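Local coordinates for ribosome-inactivating protein 3 (Zea mays, PDB 2PQG) that belongs to the ribosome-inactivating protein family, here a single maize chain in which a mixed beta sheet packs with many helices, at residues Asn191-Thr196 / Val207-Thr212; Ser21-Val26 / Ile255-Lys260; Tyr73-Arg78 / Trp84-Lys89. One frame throughout, in Å; residues are numbered along the deposited sequence.

Contact 1: Asn191-Thr196 / Val207-Thr212; sequences NTVSRT and VTLTVT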
loop_
_atom_site.group_PDB
_atom_site.type_symbol
_atom_site.label_atom_id
_atom_site.label_comp_id
_atom_site.label_asym_id
_atom_site.label_seq_id
_atom_site.Cartn_x
_atom_site.Cartn_y
_atom_site.Cartn_z
ATOM N N ASN A 191 -9.301 -0.913 8.602
ATOM C CA ASN A 191 -9.114 -0.317 9.915
ATOM C C ASN A 191 -8.492 -1.382 10.827
ATOM O O ASN A 191 -8.100 -1.099 11.958
ATOM C CB ASN A 191 -10.431 0.217 10.500
ATOM C CG ASN A 191 -11.610 -0.696 10.250
ATOM O OD1 ASN A 191 -12.582 -0.692 11.005
ATOM N ND2 ASN A 191 -11.544 -1.468 9.181
ATOM N N THR A 192 -8.391 -2.611 10.327
ATOM C CA THR A 192 -7.763 -3.671 11.104
ATOM C C THR A 192 -6.243 -3.448 11.009
ATOM O O THR A 192 -5.496 -3.739 11.939
ATOM C CB THR A 192 -8.159 -5.086 10.572
ATOM O OG1 THR A 192 -7.485 -6.098 11.335
ATOM C CG2 THR A 192 -7.818 -5.229 9.092
ATOM N N VAL A 193 -5.805 -2.906 9.876
ATOM C CA VAL A 193 -4.395 -2.617 9.645
ATOM C C VAL A 193 -4.001 -1.289 10.294
ATOM O O VAL A 193 -2.945 -1.190 10.925
ATOM C CB VAL A 193 -4.078 -2.547 8.134
ATOM C CG1 VAL A 193 -2.685 -1.961 7.911
ATOM C CG2 VAL A 193 -4.169 -3.943 7.536
ATOM N N SER A 194 -4.839 -0.268 10.135
ATOM C CA SER A 194 -4.548 1.022 10.729
ATOM C C SER A 194 -4.516 0.891 12.255
ATOM O O SER A 194 -3.724 1.566 12.913
ATOM C CB SER A 194 -5.583 2.057 10.296
ATOM O OG SER A 194 -6.886 1.654 10.653
ATOM N N ARG A 195 -5.356 0.024 12.826
ATOM C CA ARG A 195 -5.343 -0.160 14.280
ATOM C C ARG A 195 -4.043 -0.829 14.721
ATOM O O ARG A 195 -3.439 -0.439 15.712
ATOM C CB ARG A 195 -6.515 -1.018 14.759
ATOM C CG ARG A 195 -7.870 -0.340 14.706
ATOM C CD ARG A 195 -8.845 -1.012 15.664
ATOM N NE ARG A 195 -8.968 -2.444 15.405
ATOM C CZ ARG A 195 -9.744 -2.975 14.465
ATOM N NH1 ARG A 195 -9.782 -4.292 14.304
ATOM N NH2 ARG A 195 -10.492 -2.189 13.698
ATOM N N THR A 196 -3.618 -1.842 13.975
ATOM C CA THR A 196 -2.397 -2.570 14.296
ATOM C C THR A 196 -1.146 -1.745 14.023
ATOM O O THR A 196 -0.211 -1.753 14.828
ATOM C CB THR A 196 -2.324 -3.893 13.510
ATOM O OG1 THR A 196 -3.434 -4.721 13.882
ATOM C CG2 THR A 196 -1.023 -4.635 13.814
ATOM N N VAL A 207 6.342 -3.445 13.947
ATOM C CA VAL A 207 5.073 -4.128 14.155
ATOM C C VAL A 207 4.646 -4.810 12.864
ATOM O O VAL A 207 4.965 -4.349 11.770
ATOM C CB VAL A 207 3.981 -3.128 14.575
ATOM C CG1 VAL A 207 3.830 -2.063 13.511
ATOM C CG2 VAL A 207 2.671 -3.841 14.785
ATOM N N THR A 208 3.927 -5.912 12.992
ATOM C CA THR A 208 3.468 -6.649 11.819
ATOM C C THR A 208 2.020 -7.084 11.960
ATOM O O THR A 208 1.452 -7.072 13.059
ATOM C CB THR A 208 4.299 -7.947 11.597
ATOM O OG1 THR A 208 4.121 -8.829 12.723
ATOM C CG2 THR A 208 5.772 -7.635 11.447
ATOM N N LEU A 209 1.420 -7.463 10.835
ATOM C CA LEU A 209 0.068 -8.003 10.830
ATOM C C LEU A 209 0.088 -9.526 10.861
ATOM O O LEU A 209 0.949 -10.160 10.250
ATOM C CB LEU A 209 -0.699 -7.512 9.600
ATOM C CG LEU A 209 -0.491 -6.046 9.211
ATOM C CD1 LEU A 209 -0.456 -5.891 7.699
ATOM C CD2 LEU A 209 -1.576 -5.171 9.820
ATOM N N THR A 210 -0.868 -10.105 11.578
ATOM C CA THR A 210 -0.871 -11.542 11.851
ATOM C C THR A 210 -1.084 -12.231 10.481
ATOM O O THR A 210 -1.381 -11.574 9.464
ATOM C CB THR A 210 -2.041 -11.967 12.771
ATOM O OG1 THR A 210 -3.296 -11.749 12.104
ATOM C CG2 THR A 210 -2.000 -11.186 14.050
ATOM N N VAL A 211 -0.920 -13.551 10.450
ATOM C CA VAL A 211 -1.105 -14.325 9.230
ATOM C C VAL A 211 -2.529 -14.114 8.738
ATOM O O VAL A 211 -2.771 -13.857 7.551
ATOM C CB VAL A 211 -0.898 -15.826 9.497
ATOM C CG1 VAL A 211 -1.513 -16.665 8.371
ATOM C CG2 VAL A 211 0.581 -16.117 9.636
ATOM N N THR A 212 -3.467 -14.213 9.670
ATOM C CA THR A 212 -4.876 -14.061 9.347
ATOM C C THR A 212 -5.197 -12.686 8.794
ATOM O O THR A 212 -5.995 -12.572 7.861
ATOM C CB THR A 212 -5.758 -14.335 10.581
ATOM O OG1 THR A 212 -5.543 -15.683 11.020
ATOM C CG2 THR A 212 -7.232 -14.134 10.243
#

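Contact 2: Ser21-Val26 / Ile255-Lys260; sequences SVRKDV and IVALVK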
loop_
_atom_site.group_PDB
_atom_site.type_symbol
_atom_site.label_atom_id
_atom_site.label_comp_id
_atom_site.label_asym_id
_atom_site.label_seq_id
_atom_site.Cartn_x
_atom_site.Cartn_y
_atom_site.Cartn_z
ATOM N N SER A 21 -7.292 11.610 9.029
ATOM C CA SER A 21 -7.336 12.810 8.201
ATOM C C SER A 21 -7.470 12.466 6.714
ATOM O O SER A 21 -8.280 13.053 6.001
ATOM C CB SER A 21 -6.077 13.651 8.454
ATOM O OG SER A 21 -5.968 14.718 7.528
ATOM N N VAL A 22 -6.687 11.501 6.252
ATOM C CA VAL A 22 -6.726 11.107 4.857
ATOM C C VAL A 22 -8.021 10.353 4.490
ATOM O O VAL A 22 -8.536 10.492 3.376
ATOM C CB VAL A 22 -5.473 10.270 4.499
ATOM C CG1 VAL A 22 -5.511 9.855 3.029
ATOM C CG2 VAL A 22 -4.215 11.085 4.780
ATOM N N ARG A 23 -8.561 9.556 5.404
ATOM C CA ARG A 23 -9.799 8.872 5.077
ATOM C C ARG A 23 -10.922 9.882 4.917
ATOM O O ARG A 23 -11.800 9.705 4.077
ATOM C CB ARG A 23 -10.187 7.868 6.153
ATOM C CG ARG A 23 -9.620 6.490 5.914
ATOM C CD ARG A 23 -10.174 5.525 6.921
ATOM N NE ARG A 23 -9.329 4.352 7.042
ATOM C CZ ARG A 23 -9.170 3.673 8.173
ATOM N NH1 ARG A 23 -9.807 4.057 9.273
ATOM N NH2 ARG A 23 -8.361 2.624 8.213
ATOM N N LYS A 24 -10.889 10.937 5.727
ATOM C CA LYS A 24 -11.905 11.989 5.676
ATOM C C LYS A 24 -11.917 12.722 4.327
ATOM O O LYS A 24 -12.979 13.113 3.834
ATOM C CB LYS A 24 -11.685 12.992 6.819
ATOM C CG LYS A 24 -12.578 14.227 6.757
ATOM C CD LYS A 24 -12.503 15.057 8.035
ATOM C CE LYS A 24 -13.458 16.245 7.972
ATOM N NZ LYS A 24 -13.226 17.051 6.741
ATOM N N ASP A 25 -10.745 12.896 3.723
ATOM C CA ASP A 25 -10.674 13.573 2.437
ATOM C C ASP A 25 -11.095 12.636 1.308
ATOM O O ASP A 25 -11.616 13.078 0.284
ATOM C CB ASP A 25 -9.256 14.087 2.201
ATOM C CG ASP A 25 -8.808 15.075 3.273
ATOM O OD1 ASP A 25 -7.595 15.374 3.348
ATOM O OD2 ASP A 25 -9.674 15.558 4.040
ATOM N N VAL A 26 -10.866 11.340 1.505
ATOM C CA VAL A 26 -11.211 10.309 0.524
ATOM C C VAL A 26 -12.712 10.035 0.544
ATOM O O VAL A 26 -13.340 9.845 -0.495
ATOM C CB VAL A 26 -10.458 8.983 0.821
ATOM C CG1 VAL A 26 -10.981 7.861 -0.072
ATOM C CG2 VAL A 26 -8.964 9.178 0.609
ATOM N N ILE A 255 -13.105 -4.603 10.316
ATOM C CA ILE A 255 -11.991 -4.998 9.482
ATOM C C ILE A 255 -11.677 -4.102 8.302
ATOM O O ILE A 255 -10.537 -3.685 8.123
ATOM C CB ILE A 255 -12.289 -6.443 8.993
ATOM C CG1 ILE A 255 -12.218 -7.436 10.163
ATOM C CG2 ILE A 255 -11.365 -6.853 7.877
ATOM C CD1 ILE A 255 -12.590 -8.856 9.781
ATOM N N VAL A 256 -12.689 -3.870 7.475
ATOM C CA VAL A 256 -12.528 -3.004 6.314
ATOM C C VAL A 256 -13.157 -1.649 6.610
ATOM O O VAL A 256 -14.230 -1.561 7.206
ATOM C CB VAL A 256 -13.178 -3.586 5.041
ATOM C CG1 VAL A 256 -12.271 -4.644 4.440
ATOM C CG2 VAL A 256 -14.532 -4.177 5.379
ATOM N N ALA A 257 -12.471 -0.590 6.196
ATOM C CA ALA A 257 -12.946 0.770 6.419
ATOM C C ALA A 257 -13.587 1.315 5.154
ATOM O O ALA A 257 -14.586 2.020 5.219
ATOM C CB ALA A 257 -11.784 1.668 6.859
ATOM N N LEU A 258 -13.016 0.978 4.002
ATOM C CA LEU A 258 -13.548 1.437 2.726
ATOM C C LEU A 258 -13.681 0.273 1.745
ATOM O O LEU A 258 -12.717 -0.462 1.506
ATOM C CB LEU A 258 -12.627 2.500 2.131
ATOM C CG LEU A 258 -12.369 3.753 2.972
ATOM C CD1 LEU A 258 -11.181 4.508 2.382
ATOM C CD2 LEU A 258 -13.614 4.628 3.020
ATOM N N VAL A 259 -14.869 0.106 1.165
ATOM C CA VAL A 259 -15.075 -0.986 0.227
ATOM C C VAL A 259 -15.003 -0.588 -1.228
ATOM O O VAL A 259 -15.335 0.532 -1.616
ATOM C CB VAL A 259 -16.419 -1.698 0.449
ATOM C CG1 VAL A 259 -16.463 -2.277 1.842
ATOM C CG2 VAL A 259 -17.566 -0.740 0.209
ATOM N N LYS A 260 -14.565 -1.553 -2.025
ATOM C CA LYS A 260 -14.425 -1.409 -3.459
ATOM C C LYS A 260 -15.812 -1.414 -4.111
ATOM O O LYS A 260 -16.615 -2.337 -3.899
ATOM C CB LYS A 260 -13.585 -2.568 -3.970
ATOM C CG LYS A 260 -13.160 -2.470 -5.403
ATOM C CD LYS A 260 -12.037 -3.459 -5.628
ATOM C CE LYS A 260 -11.580 -3.479 -7.064
ATOM N NZ LYS A 260 -12.538 -2.750 -7.928
#

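Contact 3: Tyr73-Arg78 / Trp84-Lys89; sequences YLVGFR and WWEFGK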
loop_
_atom_site.group_PDB
_atom_site.type_symbol
_atom_site.label_atom_id
_atom_site.label_comp_id
_atom_site.label_asym_id
_atom_site.label_seq_id
_atom_site.Cartn_x
_atom_site.Cartn_y
_atom_site.Cartn_z
ATOM N N TYR A 73 -4.945 2.074 -4.385
ATOM C CA TYR A 73 -3.679 1.379 -4.517
ATOM C C TYR A 73 -2.610 2.218 -5.179
ATOM O O TYR A 73 -2.891 3.025 -6.059
ATOM C CB TYR A 73 -3.854 0.084 -5.295
ATOM C CG TYR A 73 -2.905 -1.001 -4.842
ATOM C CD1 TYR A 73 -3.092 -1.644 -3.621
ATOM C CD2 TYR A 73 -1.820 -1.383 -5.631
ATOM C CE1 TYR A 73 -2.223 -2.646 -3.195
ATOM C CE2 TYR A 73 -0.941 -2.381 -5.214
ATOM C CZ TYR A 73 -1.151 -3.011 -3.996
ATOM O OH TYR A 73 -0.302 -4.017 -3.595
ATOM N N LEU A 74 -1.374 1.996 -4.751
ATOM C CA LEU A 74 -0.209 2.719 -5.261
ATOM C C LEU A 74 0.117 2.404 -6.719
ATOM O O LEU A 74 0.153 1.239 -7.114
ATOM C CB LEU A 74 1.000 2.379 -4.388
ATOM C CG LEU A 74 2.343 3.036 -4.664
ATOM C CD1 LEU A 74 2.264 4.516 -4.377
ATOM C CD2 LEU A 74 3.384 2.394 -3.775
ATOM N N VAL A 75 0.358 3.437 -7.519
ATOM C CA VAL A 75 0.697 3.232 -8.924
ATOM C C VAL A 75 2.171 3.553 -9.130
ATOM O O VAL A 75 2.858 2.894 -9.911
ATOM C CB VAL A 75 -0.130 4.135 -9.857
ATOM C CG1 VAL A 75 0.184 3.809 -11.307
ATOM C CG2 VAL A 75 -1.609 3.950 -9.579
ATOM N N GLY A 76 2.654 4.568 -8.420
ATOM C CA GLY A 76 4.046 4.959 -8.539
ATOM C C GLY A 76 4.419 5.998 -7.506
ATOM O O GLY A 76 3.591 6.388 -6.683
ATOM N N PHE A 77 5.664 6.457 -7.554
ATOM C CA PHE A 77 6.145 7.465 -6.616
ATOM C C PHE A 77 7.126 8.431 -7.289
ATOM O O PHE A 77 7.806 8.075 -8.257
ATOM C CB PHE A 77 6.801 6.784 -5.408
ATOM C CG PHE A 77 8.113 6.108 -5.719
ATOM C CD1 PHE A 77 9.319 6.774 -5.526
ATOM C CD2 PHE A 77 8.146 4.794 -6.176
ATOM C CE1 PHE A 77 10.535 6.145 -5.783
ATOM C CE2 PHE A 77 9.362 4.158 -6.438
ATOM C CZ PHE A 77 10.556 4.836 -6.236
ATOM N N ARG A 78 7.192 9.651 -6.763
ATOM C CA ARG A 78 8.059 10.691 -7.298
ATOM C C ARG A 78 9.232 11.011 -6.356
ATOM O O ARG A 78 9.049 11.176 -5.150
ATOM C CB ARG A 78 7.213 11.945 -7.550
ATOM C CG ARG A 78 7.955 13.139 -8.133
ATOM C CD ARG A 78 7.036 14.362 -8.218
ATOM N NE ARG A 78 7.759 15.565 -8.623
ATOM C CZ ARG A 78 8.640 16.208 -7.860
ATOM N NH1 ARG A 78 8.911 15.772 -6.634
ATOM N NH2 ARG A 78 9.270 17.278 -8.332
ATOM N N TRP A 84 9.452 10.157 -11.795
ATOM C CA TRP A 84 8.329 9.294 -11.436
ATOM C C TRP A 84 8.649 7.855 -11.761
ATOM O O TRP A 84 9.091 7.538 -12.863
ATOM C CB TRP A 84 7.052 9.693 -12.175
ATOM C CG TRP A 84 6.354 10.871 -11.573
ATOM C CD1 TRP A 84 6.432 12.169 -11.989
ATOM C CD2 TRP A 84 5.480 10.864 -10.434
ATOM N NE1 TRP A 84 5.660 12.969 -11.183
ATOM C CE2 TRP A 84 5.066 12.197 -10.223
ATOM C CE3 TRP A 84 5.011 9.862 -9.576
ATOM C CZ2 TRP A 84 4.201 12.557 -9.181
ATOM C CZ3 TRP A 84 4.153 10.219 -8.542
ATOM C CH2 TRP A 84 3.755 11.557 -8.355
ATOM N N TRP A 85 8.421 6.987 -10.786
ATOM C CA TRP A 85 8.673 5.566 -10.937
ATOM C C TRP A 85 7.350 4.844 -10.839
ATOM O O TRP A 85 6.685 4.893 -9.805
ATOM C CB TRP A 85 9.599 5.090 -9.836
ATOM C CG TRP A 85 10.970 5.603 -9.986
ATOM C CD1 TRP A 85 11.519 6.723 -9.404
ATOM C CD2 TRP A 85 11.987 5.030 -10.795
ATOM N NE1 TRP A 85 12.830 6.866 -9.797
ATOM C CE2 TRP A 85 13.150 5.829 -10.637
ATOM C CE3 TRP A 85 12.050 3.890 -11.606
ATOM C CZ2 TRP A 85 14.345 5.549 -11.310
ATOM C CZ3 TRP A 85 13.242 3.613 -12.274
ATOM C CH2 TRP A 85 14.379 4.428 -12.103
ATOM N N GLU A 86 6.979 4.160 -11.915
ATOM C CA GLU A 86 5.703 3.459 -11.965
ATOM C C GLU A 86 5.753 1.933 -11.989
ATOM O O GLU A 86 6.640 1.321 -12.593
ATOM C CB GLU A 86 4.932 3.951 -13.184
ATOM C CG GLU A 86 3.460 3.630 -13.157
ATOM C CD GLU A 86 2.756 4.096 -14.411
ATOM O OE1 GLU A 86 3.319 4.961 -15.119
ATOM O OE2 GLU A 86 1.637 3.607 -14.681
ATOM N N PHE A 87 4.779 1.326 -11.322
ATOM C CA PHE A 87 4.662 -0.128 -11.267
ATOM C C PHE A 87 4.390 -0.646 -12.673
ATOM O O PHE A 87 3.433 -0.220 -13.324
ATOM C CB PHE A 87 3.514 -0.530 -10.337
ATOM C CG PHE A 87 3.902 -0.628 -8.891
ATOM C CD1 PHE A 87 3.130 -0.014 -7.915
ATOM C CD2 PHE A 87 5.012 -1.367 -8.502
ATOM C CE1 PHE A 87 3.448 -0.138 -6.572
ATOM C CE2 PHE A 87 5.338 -1.499 -7.165
ATOM C CZ PHE A 87 4.556 -0.880 -6.195
ATOM N N GLY A 88 5.233 -1.558 -13.138
ATOM C CA GLY A 88 5.064 -2.103 -14.468
ATOM C C GLY A 88 6.407 -2.413 -15.088
ATOM O O GLY A 88 7.432 -2.359 -14.409
ATOM N N LYS A 89 6.404 -2.739 -16.378
ATOM C CA LYS A 89 7.627 -3.073 -17.110
ATOM C C LYS A 89 7.460 -2.634 -18.568
ATOM O O LYS A 89 6.331 -2.398 -19.013
ATOM C CB LYS A 89 7.883 -4.591 -17.036
ATOM C CG LYS A 89 6.782 -5.448 -17.667
ATOM C CD LYS A 89 6.934 -6.940 -17.356
ATOM C CE LYS A 89 6.046 -7.804 -18.270
ATOM N NZ LYS A 89 4.594 -7.436 -18.254
#

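Contact 1: Asn191-Thr196 / Val207-Thr212
Leu209 reaches across to helix 191-199 and lays its CD2 methyl against Val193, 3.7 Å from CG2 of that valine. The two side chains meet at about a right angle, and CD2 also sits 4.0 Å from CB of Thr196, one turn further on. The leucine gets there with CG anti to its carbonyl carbon (chi1 -41°) and with chi2 at 142°, some way from a staggered value. Thr196 is the other main player: its CG2 methyl, anti to the backbone N, comes within 3.6 Å of Thr208 O and meets CG2 of Val207 at 3.9 Å. That Val207 methyl in turn lies 3.6 Å from Thr196 O. The partner segment is an extended lead-in to helix 211-217, closed by Thr210 at the N-cap, whose OG1 bonds Gln213 N. With residues 207-209 doing the touching, helix 191-199 packs on the approach to the next helix. No hydrogen bond crosses between the segments. Polar ties come from just beyond: Gln213 OE1 accepts from Thr192 OG1 and is also a partner of Thr196 OG1, whose one proton could instead go to Thr192 O. Leu209 also touches Met123 in a neighbouring loop, and Val207 has a backbone bond with Met123.

Contact 2: Ser21-Val26 / Ile255-Lys260
Arg23 lays one face of its guanidinium over the methyl of Ala257. The CB of Ala257 sits above the centre of the group, 3.5 Å from Arg23 CZ, and NE, NH1 and NH2 are nearly as near, so the methyl meets the flat group as a whole. The arginine chain runs extended from CG to NE, carrying the charged end well away from its helix and onto the loop. One helical turn along, Val26 and Leu258 meet at a slant: CG1 of Val26, anti to the backbone N (chi1 171°), is 4.2 Å from Leu258 CD1, and Leu258 CD1 also lies 4.3 Å from Arg23 CG. Leu258 lodges its CD1 against two residues one helical turn apart, while Ala257, just before it, takes the guanidinium. This is where helix 15-27 meets the loop that follows helix 249-252, and helix 171-189 ends beside both. Arg23 NE bonds Leu188 O and NH2 bonds Gly187 O at that helix end, and NH2 also bonds Ser194 OG of helix 191-199. Backbone bonds from Ala257 and Leu258 to Arg189 hold the loop against the same helix end. With no hydrogen bond between the two segments, they touch by van der Waals packing alone; the carbonyls of the last turn of helix 171-189 probably stabilise the positive charge, leaving the guanidinium face to serve as a flat surface for the methyl.

Contact 3: Tyr73-Arg78 / Trp84-Lys89
CB of Arg78 sits squarely over the six-membered ring of Trp84, 3.3 Å from its centroid and 5° off the ring normal, a close CH-pi contact. With CG anti to the backbone N (chi1 -179°) and the chain extended, Arg78 carries its CD along the same face, 3.5 Å from Trp84 CZ2, before the guanidinium runs on with its plane steeply turned to the indole. Phe77 and Trp85 face the other side of the sheet, side by side: CB of Trp85 lies over the phenyl face, 3.5 Å from Phe77 CE2, whereas the phenyl and the five-membered ring are near parallel but so slid apart that they barely overlap. Strands 74-78 and 84-86 form an antiparallel beta hairpin within the mixed sheet. Phe77 and Trp85 are its hydrogen-bonded pair, with Phe77 N to Trp85 O at 2.9 Å and Trp85 N to Phe77 O at 2.8 Å. Gly76 pairs with Glu86 in a non-hydrogen-bonded position, and further along Phe87 N gives Val75 O an almost straight bond of 2.9 Å. Past that bond the Phe87 ring lies against the first strand, with Leu74 O at its edge, 3.3 Å from CD1, and its CE1 3.8 Å from Leu74 CD2. Beyond this shell, the Glu86 side chain runs alongside Val75, and its carboxylate is held by the backbone N atoms of Leu95 and Leu96, one to each oxygen. Lys138 makes a cation-pi contact with Trp85, and Leu74 packs on Val181 and Cys185 of helix 171-189.

In the fold
From the N terminus, the chain enters contact 2 on helix 15-27, but that contact closes only when residues 255-260 return near the C terminus, enclosing a loop of over 220 residues. Everything else nests inside it. Contact 3 closes first, a short hairpin within the sheet, and contact 1 follows in series, joining helix 191-199 to the approach of helix 211-217; none of the loops cross. Contacts 1 and 2 are neighbours, linked where Thr192 N probably bonds Ile255 O and where Ser194 OG meets Arg23 NH2, so helix 191-199 touches both the C-terminal loop and helix 15-27. Contact 3 stands apart, its centre about 24 Å from that of contact 1, across the chain's centre.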